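Local atomic coordinates of tetratricopeptide TPR_2 repeat protein (PDB entry 5DJS), a protein that combines tetratricopeptide repeats with a glycosyltransferase family 41 region of the GT-B type and binds uridine-5'-diphosphate. Residues A[197-202]-A[220-225]. The protein carries 1 engineered substitution. Numbering follows the deposited sequence.
Sequences CYSNDP and DVWPLT
Ser199 and Asp220 form a single beta bridge at the outer edge of a parallel, Rossmann-like sheet of the GT-B fold, where strand 193-199 gives way to a loop. The chain leaves this strand, passes through helix 206-214 and comes back alongside it as residues 220-225, just ahead of helix 226-236. One hydrogen bond joins the two backbones: Val221 N donates to Ser199 O over 3.0 Å, nearly straight at 165°, with the donor tilted out of the carbonyl plane. Upstream of the bridge, backbone bonds link Cys197 with Arg217 and Ser199 with Arg219, so the chain leading into Asp220 already runs beside the edge strand. A type I turn from Val221 to Leu224, closed by Leu224 N on Val221 O, then leads to Thr225, the N-cap of helix 226-236.

Apolar packing lies on two sides of the bridge. Val221 CG2 meets the edge of the Tyr198 ring in its plane, 3.7 Å from CD1, and both side chains also touch Leu229 of the following helix. The Tyr198 side chain reaches past Val221, and its hydroxyl is hydrogen-bonded to the Asp236 carboxylate. Beyond the strand end, with CG between the backbone N and the carbonyl carbon (chi1 67°), the Trp222 indole turns back toward the first segment: its edge faces Ser199 O, 3.5 Å from CE3. One indole face carries Pro223 CD of its own turn; the opposite face receives Pro202. There Pro202 CB sits 3.6 Å from Trp222 CE2, and a CH-pi contact brings Pro202 CA within 3.4 Å of the centroid of the six-membered ring of Trp222, only 5° off the ring normal.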
loop_
_atom_site.group_PDB
_atom_site.type_symbol
_atom_site.label_atom_id
_atom_site.label_comp_id
_atom_site.label_asym_id
_atom_site.label_seq_id
_atom_site.Cartn_x
_atom_site.Cartn_y
_atom_site.Cartn_z
ATOM N N CYS A 197 -10.003 1.681 17.581
ATOM C CA CYS A 197 -9.775 1.282 16.182
ATOM C C CYS A 197 -11.093 1.358 15.446
ATOM O O CYS A 197 -12.108 0.986 15.991
ATOM C CB CYS A 197 -9.211 -0.128 16.102
ATOM S SG CYS A 197 -7.443 -0.170 16.426
ATOM N N TYR A 198 -11.083 1.855 14.216
ATOM C CA TYR A 198 -12.274 1.861 13.388
ATOM C C TYR A 198 -11.969 1.044 12.123
ATOM O O TYR A 198 -11.253 1.511 11.222
ATOM C CB TYR A 198 -12.646 3.298 13.087
ATOM C CG TYR A 198 -12.969 4.116 14.328
ATOM C CD1 TYR A 198 -14.265 4.172 14.853
ATOM C CD2 TYR A 198 -11.978 4.851 14.973
ATOM C CE1 TYR A 198 -14.552 4.928 15.986
ATOM C CE2 TYR A 198 -12.255 5.616 16.102
ATOM C CZ TYR A 198 -13.540 5.652 16.608
ATOM O OH TYR A 198 -13.811 6.412 17.725
ATOM N N SER A 199 -12.489 -0.187 12.090
ATOM C CA SER A 199 -12.279 -1.138 10.970
ATOM C C SER A 199 -13.269 -0.879 9.847
ATOM O O SER A 199 -14.475 -1.107 10.002
ATOM C CB SER A 199 -12.434 -2.593 11.452
ATOM O OG SER A 199 -12.378 -3.538 10.384
ATOM N N ASN A 200 -12.753 -0.450 8.706
ATOM C CA ASN A 200 -13.583 -0.094 7.545
ATOM C C ASN A 200 -13.696 -1.187 6.448
ATOM O O ASN A 200 -13.885 -0.878 5.258
ATOM C CB ASN A 200 -13.057 1.220 6.942
ATOM C CG ASN A 200 -14.014 1.844 5.942
ATOM O OD1 ASN A 200 -13.592 2.569 5.048
ATOM N ND2 ASN A 200 -15.302 1.569 6.088
ATOM N N ASP A 201 -13.593 -2.454 6.852
ATOM C CA ASP A 201 -13.747 -3.576 5.935
ATOM C C ASP A 201 -14.166 -4.791 6.760
ATOM O O ASP A 201 -13.645 -4.979 7.859
ATOM C CB ASP A 201 -12.429 -3.819 5.212
ATOM C CG ASP A 201 -12.539 -4.842 4.112
ATOM O OD1 ASP A 201 -12.447 -6.057 4.399
ATOM O OD2 ASP A 201 -12.678 -4.424 2.949
ATOM N N PRO A 202 -15.125 -5.595 6.255
ATOM C CA PRO A 202 -15.629 -6.735 7.035
ATOM C C PRO A 202 -14.658 -7.902 7.242
ATOM O O PRO A 202 -14.839 -8.660 8.193
ATOM C CB PRO A 202 -16.862 -7.203 6.249
ATOM C CG PRO A 202 -16.736 -6.609 4.898
ATOM C CD PRO A 202 -15.887 -5.388 5.008
ATOM N N ASP A 220 -16.876 -1.547 14.479
ATOM C CA ASP A 220 -17.001 -1.913 13.054
ATOM C C ASP A 220 -17.771 -0.861 12.253
ATOM O O ASP A 220 -18.969 -0.671 12.453
ATOM C CB ASP A 220 -17.701 -3.268 12.903
ATOM C CG ASP A 220 -16.873 -4.414 13.448
ATOM O OD1 ASP A 220 -15.622 -4.343 13.390
ATOM O OD2 ASP A 220 -17.479 -5.389 13.931
ATOM N N VAL A 221 -17.083 -0.244 11.298
ATOM C CA VAL A 221 -17.499 1.014 10.690
ATOM C C VAL A 221 -18.030 0.910 9.251
ATOM O O VAL A 221 -18.790 1.792 8.821
ATOM C CB VAL A 221 -16.325 2.016 10.806
ATOM C CG1 VAL A 221 -16.533 3.286 9.992
ATOM C CG2 VAL A 221 -16.133 2.371 12.273
ATOM N N TRP A 222 -17.684 -0.155 8.520
ATOM C CA TRP A 222 -18.061 -0.284 7.091
ATOM C C TRP A 222 -19.546 -0.012 6.769
ATOM O O TRP A 222 -19.825 0.678 5.783
ATOM C CB TRP A 222 -17.565 -1.612 6.471
ATOM C CG TRP A 222 -18.194 -2.859 7.002
ATOM C CD1 TRP A 222 -19.350 -3.431 6.574
ATOM C CD2 TRP A 222 -17.701 -3.695 8.068
ATOM N NE1 TRP A 222 -19.622 -4.567 7.306
ATOM C CE2 TRP A 222 -18.628 -4.749 8.232
ATOM C CE3 TRP A 222 -16.577 -3.643 8.912
ATOM C CZ2 TRP A 222 -18.460 -5.757 9.193
ATOM C CZ3 TRP A 222 -16.411 -4.635 9.871
ATOM C CH2 TRP A 222 -17.352 -5.680 10.002
ATOM N N PRO A 223 -20.495 -0.471 7.621
ATOM C CA PRO A 223 -21.902 -0.207 7.290
ATOM C C PRO A 223 -22.397 1.226 7.525
ATOM O O PRO A 223 -23.528 1.535 7.122
ATOM C CB PRO A 223 -22.674 -1.166 8.216
ATOM C CG PRO A 223 -21.649 -2.017 8.883
ATOM C CD PRO A 223 -20.402 -1.198 8.896
ATOM N N LEU A 224 -21.587 2.079 8.164
ATOM C CA LEU A 224 -22.023 3.429 8.550
ATOM C C LEU A 224 -21.754 4.436 7.434
ATOM O O LEU A 224 -20.831 4.243 6.644
ATOM C CB LEU A 224 -21.313 3.883 9.830
ATOM C CG LEU A 224 -21.334 2.945 11.044
ATOM C CD1 LEU A 224 -20.602 3.607 12.198
ATOM C CD2 LEU A 224 -22.738 2.545 11.472
ATOM N N THR A 225 -22.561 5.500 7.372
ATOM C CA THR A 225 -22.292 6.627 6.458
ATOM C C THR A 225 -21.177 7.483 7.061
ATOM O O THR A 225 -20.830 7.333 8.241
ATOM C CB THR A 225 -23.537 7.520 6.156
ATOM O OG1 THR A 225 -23.858 8.349 7.279
ATOM C CG2 THR A 225 -24.762 6.682 5.753
#